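Side-chain contacts in serine protease (Arthrobacter nicotinovorans, PDB 3WY8), which is a trypsin-like serine protease, probably secreted, that hydrolyses peptide bonds and has keratinolytic activity: residues Y125-Y130 / S187-G192; G173-G178 / S198-P203. All coordinates share one frame; numbering follows the deposited sequence.

Interaction 1. Residues Y125-Y130 / S187-G192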
loop_
_atom_site.group_PDB
_atom_site.type_symbol
_atom_site.label_atom_id
_atom_site.label_comp_id
_atom_site.label_asym_id
_atom_site.label_seq_id
_atom_site.Cartn_x
_atom_site.Cartn_y
_atom_site.Cartn_z
ATOM N N TYR A 125 -11.905 4.945 8.247
ATOM C CA TYR A 125 -11.048 4.886 7.069
ATOM C C TYR A 125 -11.804 4.532 5.802
ATOM O O TYR A 125 -12.868 3.917 5.850
ATOM C CB TYR A 125 -9.970 3.812 7.254
ATOM C CG TYR A 125 -8.938 4.128 8.303
ATOM C CD1 TYR A 125 -7.815 4.883 7.984
ATOM C CD2 TYR A 125 -9.077 3.653 9.608
ATOM C CE1 TYR A 125 -6.852 5.171 8.946
ATOM C CE2 TYR A 125 -8.124 3.938 10.578
ATOM C CZ TYR A 125 -7.014 4.694 10.234
ATOM O OH TYR A 125 -6.070 4.974 11.186
ATOM N N LYS A 126 -11.230 4.925 4.671
ATOM C CA LYS A 126 -11.596 4.356 3.382
ATOM C C LYS A 126 -10.321 3.789 2.762
ATOM O O LYS A 126 -9.336 4.508 2.593
ATOM C CB LYS A 126 -12.247 5.401 2.472
ATOM C CG LYS A 126 -12.818 4.805 1.176
ATOM C CD LYS A 126 -13.600 5.832 0.369
ATOM C CE LYS A 126 -14.174 5.202 -0.892
ATOM N NZ LYS A 126 -15.077 6.113 -1.658
ATOM N N SER A 127 -10.343 2.492 2.469
ATOM C CA SER A 127 -9.191 1.783 1.917
ATOM C C SER A 127 -9.413 1.455 0.450
ATOM O O SER A 127 -10.520 1.112 0.048
ATOM C CB SER A 127 -8.935 0.494 2.699
ATOM O OG SER A 127 -8.096 -0.397 1.969
ATOM N N PHE A 128 -8.347 1.553 -0.334
ATOM C CA PHE A 128 -8.404 1.300 -1.768
ATOM C C PHE A 128 -7.449 0.195 -2.174
ATOM O O PHE A 128 -6.451 -0.039 -1.507
ATOM C CB PHE A 128 -8.034 2.570 -2.527
ATOM C CG PHE A 128 -9.056 3.662 -2.418
ATOM C CD1 PHE A 128 -9.928 3.917 -3.477
ATOM C CD2 PHE A 128 -9.137 4.451 -1.272
ATOM C CE1 PHE A 128 -10.874 4.942 -3.392
ATOM C CE2 PHE A 128 -10.085 5.474 -1.172
ATOM C CZ PHE A 128 -10.955 5.716 -2.235
ATOM N N GLY A 129 -7.750 -0.481 -3.277
ATOM C CA GLY A 129 -6.826 -1.470 -3.816
ATOM C C GLY A 129 -7.266 -2.060 -5.136
ATOM O O GLY A 129 -8.353 -1.755 -5.636
ATOM N N TYR A 130 -6.399 -2.905 -5.686
ATOM C CA TYR A 130 -6.673 -3.667 -6.893
ATOM C C TYR A 130 -6.759 -5.158 -6.545
ATOM O O TYR A 130 -5.829 -5.919 -6.836
ATOM C CB TYR A 130 -5.571 -3.420 -7.927
ATOM C CG TYR A 130 -5.660 -2.082 -8.609
ATOM C CD1 TYR A 130 -6.377 -1.937 -9.794
ATOM C CD2 TYR A 130 -5.029 -0.956 -8.071
ATOM C CE1 TYR A 130 -6.468 -0.697 -10.424
ATOM C CE2 TYR A 130 -5.111 0.285 -8.698
ATOM C CZ TYR A 130 -5.831 0.405 -9.871
ATOM O OH TYR A 130 -5.919 1.627 -10.499
ATOM N N SER A 187 -2.464 4.018 6.900
ATOM C CA SER A 187 -2.141 2.583 6.934
ATOM C C SER A 187 -2.143 2.006 5.519
ATOM O O SER A 187 -2.325 2.744 4.545
ATOM C CB SER A 187 -3.101 1.802 7.845
ATOM O OG SER A 187 -2.608 0.490 8.083
ATOM N N VAL A 188 -1.913 0.696 5.416
ATOM C CA VAL A 188 -2.013 -0.047 4.157
ATOM C C VAL A 188 -2.751 -1.360 4.390
ATOM O O VAL A 188 -2.781 -1.866 5.508
ATOM C CB VAL A 188 -0.623 -0.372 3.540
ATOM C CG1 VAL A 188 0.090 0.897 3.097
ATOM C CG2 VAL A 188 0.244 -1.173 4.517
ATOM N N ASN A 189 -3.348 -1.912 3.336
ATOM C CA ASN A 189 -3.877 -3.274 3.390
ATOM C C ASN A 189 -2.750 -4.283 3.624
ATOM O O ASN A 189 -1.787 -4.331 2.856
ATOM C CB ASN A 189 -4.604 -3.615 2.088
ATOM C CG ASN A 189 -5.781 -2.701 1.817
ATOM O OD1 ASN A 189 -6.529 -2.342 2.726
ATOM N ND2 ASN A 189 -5.960 -2.329 0.551
ATOM N N SER A 190 -2.865 -5.083 4.683
ATOM C CA SER A 190 -1.794 -6.018 5.040
ATOM C C SER A 190 -2.210 -7.488 5.052
ATOM O O SER A 190 -1.578 -8.325 4.396
ATOM C CB SER A 190 -1.171 -5.633 6.390
ATOM O OG SER A 190 -0.273 -6.641 6.837
ATOM N N TYR A 191 -3.255 -7.812 5.804
ATOM C CA TYR A 191 -3.693 -9.197 5.897
ATOM C C TYR A 191 -5.175 -9.351 6.195
ATOM O O TYR A 191 -5.833 -8.427 6.678
ATOM C CB TYR A 191 -2.859 -9.978 6.936
ATOM C CG TYR A 191 -3.110 -9.603 8.388
ATOM C CD1 TYR A 191 -4.089 -10.256 9.143
ATOM C CD2 TYR A 191 -2.354 -8.609 9.009
ATOM C CE1 TYR A 191 -4.316 -9.916 10.481
ATOM C CE2 TYR A 191 -2.568 -8.267 10.347
ATOM C CZ TYR A 191 -3.549 -8.922 11.071
ATOM O OH TYR A 191 -3.770 -8.586 12.384
ATOM N N GLY A 192 -5.678 -10.545 5.899
ATOM C CA GLY A 192 -6.995 -10.969 6.342
ATOM C C GLY A 192 -6.893 -12.398 6.832
ATOM O O GLY A 192 -5.863 -13.053 6.657
#
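S127 on strand 124-129 and N189, in the loop just past strand 185-188, meet across strand 174-177 inside the second β-barrel of this trypsin-like fold. Backbone hydrogen bonds run along both edges of the intervening chain: F128 pairs with P174 and K126 with F176 on one edge, while S187 pairs with W175 and N189 with G173 on the other. The CA atoms of S127 and N189 are 7.5 Å apart.

A side-chain hydrogen bond runs from S127 OG to N189 OD1 at 2.6 Å. With chi1 163°, opposite the backbone N, OG lies on the side of N189, and it approaches in the carbonyl plane on a lone pair, with a C=O...O angle of 112°. A short hydroxyl suits this buried site, because it fills little room yet supplies a donor.

The amide of N189 is also gripped by other residues. OD1 accepts a second bond from W175 NE1, and ND2 donates to S170 O, just before the serine of a probable Ser-His-Asp triad (S171, H43, D92). Asparagine fits because one flat group offers both acceptor and donor. A leucine here would probably leave the S127 hydroxyl, the indole N-H of W175 and the S170 carbonyl without the amide they share.

At G129 a CB would point toward N189. One residue beyond N189, S190 OG hydrogen-bonds D92 OD2.

Interaction 2. Residues G173-G178 / S198-P203; sequences GPWFIG and STMYGP
Strands 174-177 and 199-202 cross almost at right angles (-87°) with their axes 9.5 Å apart, a separation that the indole of W175 spans to touch M200 and G202. The nearest CA atoms across the two segments are W175 CA and G202 CA, 8.0 Å apart. No hydrogen bond joins the two segments, so the contact rests on van der Waals packing of one large ring against a strand.

The W175 side chain leaves its strand with CG anti to the carbonyl carbon (chi1 -75°), which carries the six-membered ring to the backbone of M200-G202. Its leading atom, CZ2, meets M200 O at 3.5 Å. This oxygen lies at the ring edge, near the ring plane, where the slightly positive C-H rim is probably a favourable neighbour for a carbonyl. G202 N comes equally close to CZ2, but obliquely. Over one face, toward the rim, sits G202 CA, 3.9 Å above the plane. Glycine is the right residue there, for a CB would point at the indole and come within 3.1 Å of CE2.

M200 adds the apolar part: its CG, 4.2 Å from W175 CZ2, is the part of the side chain that touches the ring. The unbranched, apolar chain also packs on S170 and N189. The indole N-H is bound to N189 OD1, outside both segments.

Y201, between M200 and G202, has its side chain leave the strand away from W175, and its ring stacks with that of Y191. Strand 174-177 lies between strands 124-129 and 185-188, with Y125 meeting the W175 ring at about 60°, while strand 199-202 pairs with strand 160-163 in the same curled sheet.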
loop_
_atom_site.group_PDB
_atom_site.type_symbol
_atom_site.label_atom_id
_atom_site.label_comp_id
_atom_site.label_asym_id
_atom_site.label_seq_id
_atom_site.Cartn_x
_atom_site.Cartn_y
_atom_site.Cartn_z
ATOM N N GLY A 173 -2.462 -1.452 -0.630
ATOM C CA GLY A 173 -3.358 -0.346 -0.975
ATOM C C GLY A 173 -3.575 0.600 0.194
ATOM O O GLY A 173 -3.566 0.169 1.346
ATOM N N PRO A 174 -3.787 1.895 -0.093
ATOM C CA PRO A 174 -3.793 2.892 0.978
ATOM C C PRO A 174 -5.065 2.931 1.831
ATOM O O PRO A 174 -6.170 2.771 1.311
ATOM C CB PRO A 174 -3.622 4.210 0.222
ATOM C CG PRO A 174 -4.248 3.950 -1.128
ATOM C CD PRO A 174 -3.924 2.509 -1.430
ATOM N N TRP A 175 -4.881 3.150 3.132
ATOM C CA TRP A 175 -5.967 3.505 4.039
ATOM C C TRP A 175 -5.932 5.010 4.235
ATOM O O TRP A 175 -4.929 5.549 4.714
ATOM C CB TRP A 175 -5.760 2.859 5.413
ATOM C CG TRP A 175 -6.050 1.398 5.506
ATOM C CD1 TRP A 175 -5.850 0.450 4.545
ATOM C CD2 TRP A 175 -6.554 0.707 6.653
ATOM N NE1 TRP A 175 -6.218 -0.788 5.016
ATOM C CE2 TRP A 175 -6.653 -0.658 6.309
ATOM C CE3 TRP A 175 -6.935 1.112 7.940
ATOM C CZ2 TRP A 175 -7.129 -1.625 7.204
ATOM C CZ3 TRP A 175 -7.406 0.152 8.833
ATOM C CH2 TRP A 175 -7.496 -1.201 8.460
ATOM N N PHE A 176 -7.022 5.686 3.883
ATOM C CA PHE A 176 -7.128 7.124 4.135
ATOM C C PHE A 176 -8.028 7.372 5.327
ATOM O O PHE A 176 -9.108 6.785 5.418
ATOM C CB PHE A 176 -7.684 7.861 2.912
ATOM C CG PHE A 176 -6.841 7.707 1.679
ATOM C CD1 PHE A 176 -5.683 8.457 1.519
ATOM C CD2 PHE A 176 -7.204 6.807 0.682
ATOM C CE1 PHE A 176 -4.889 8.312 0.376
ATOM C CE2 PHE A 176 -6.421 6.655 -0.457
ATOM C CZ PHE A 176 -5.262 7.404 -0.613
ATOM N N ILE A 177 -7.581 8.222 6.251
ATOM C CA ILE A 177 -8.443 8.646 7.359
ATOM C C ILE A 177 -9.631 9.393 6.767
ATOM O O ILE A 177 -9.450 10.301 5.960
ATOM C CB ILE A 177 -7.719 9.579 8.353
ATOM C CG1 ILE A 177 -6.491 8.887 8.951
ATOM C CG2 ILE A 177 -8.683 10.028 9.461
ATOM C CD1 ILE A 177 -5.530 9.842 9.671
ATOM N N GLY A 178 -10.838 9.003 7.166
ATOM C CA GLY A 178 -12.046 9.650 6.660
ATOM C C GLY A 178 -12.739 8.836 5.588
ATOM O O GLY A 178 -12.720 7.603 5.630
ATOM N N SER A 198 -13.803 -11.249 5.585
ATOM C CA SER A 198 -14.689 -10.089 5.551
ATOM C C SER A 198 -14.125 -8.899 6.342
ATOM O O SER A 198 -14.800 -7.881 6.508
ATOM C CB SER A 198 -16.078 -10.473 6.067
ATOM O OG SER A 198 -15.994 -10.951 7.397
ATOM N N THR A 199 -12.887 -9.037 6.814
ATOM C CA THR A 199 -12.169 -7.947 7.488
ATOM C C THR A 199 -10.768 -7.806 6.890
ATOM O O THR A 199 -10.097 -8.806 6.635
ATOM C CB THR A 199 -12.063 -8.206 9.015
ATOM O OG1 THR A 199 -13.377 -8.360 9.565
ATOM C CG2 THR A 199 -11.364 -7.051 9.723
ATOM N N MET A 200 -10.352 -6.565 6.637
ATOM C CA MET A 200 -8.988 -6.271 6.200
ATOM C C MET A 200 -8.222 -5.614 7.344
ATOM O O MET A 200 -8.704 -4.657 7.937
ATOM C CB MET A 200 -9.001 -5.326 4.995
ATOM C CG MET A 200 -7.614 -4.877 4.539
ATOM S SD MET A 200 -6.735 -6.204 3.725
ATOM C CE MET A 200 -7.600 -6.228 2.150
ATOM N N TYR A 201 -7.028 -6.127 7.629
ATOM C CA TYR A 201 -6.169 -5.553 8.660
ATOM C C TYR A 201 -5.014 -4.765 8.070
ATOM O O TYR A 201 -4.449 -5.145 7.041
ATOM C CB TYR A 201 -5.644 -6.641 9.597
ATOM C CG TYR A 201 -6.727 -7.178 10.484
ATOM C CD1 TYR A 201 -7.035 -6.542 11.686
ATOM C CD2 TYR A 201 -7.471 -8.294 10.109
ATOM C CE1 TYR A 201 -8.057 -7.009 12.497
ATOM C CE2 TYR A 201 -8.493 -8.778 10.925
ATOM C CZ TYR A 201 -8.775 -8.125 12.114
ATOM O OH TYR A 201 -9.783 -8.584 12.933
ATOM N N GLY A 202 -4.688 -3.659 8.736
ATOM C CA GLY A 202 -3.555 -2.817 8.376
ATOM C C GLY A 202 -2.750 -2.448 9.606
ATOM O O GLY A 202 -3.318 -2.281 10.694
ATOM N N PRO A 203 -1.422 -2.304 9.453
ATOM C CA PRO A 203 -0.577 -2.003 10.609
ATOM C C PRO A 203 -0.750 -0.575 11.128
ATOM O O PRO A 203 -1.131 0.335 10.379
ATOM C CB PRO A 203 0.841 -2.178 10.060
ATOM C CG PRO A 203 0.710 -1.882 8.616
ATOM C CD PRO A 203 -0.627 -2.447 8.222
#

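Interactions 1 and 2 lie with their centres about 4 Å apart in the second barrel. Their segments alternate along the chain: 125-130, 173-178, 187-192, 198-203. Interaction 1 joins strand 124-129 to the loop after strand 185-188, the two strands flanking 174-177, and interaction 2 carries a side chain of 174-177 to strand 199-202. Direct contacts tie them together: S187 OG lies 2.7 Å from P203 O and Y191 O 2.8 Å from Y201 N, both probable hydrogen bonds, and N189 OD1 packs against M200 CG. The touching residues of both contacts are buried, and the side chains of N189 and M200 lie near the probable Ser-His-Asp triad without touching it.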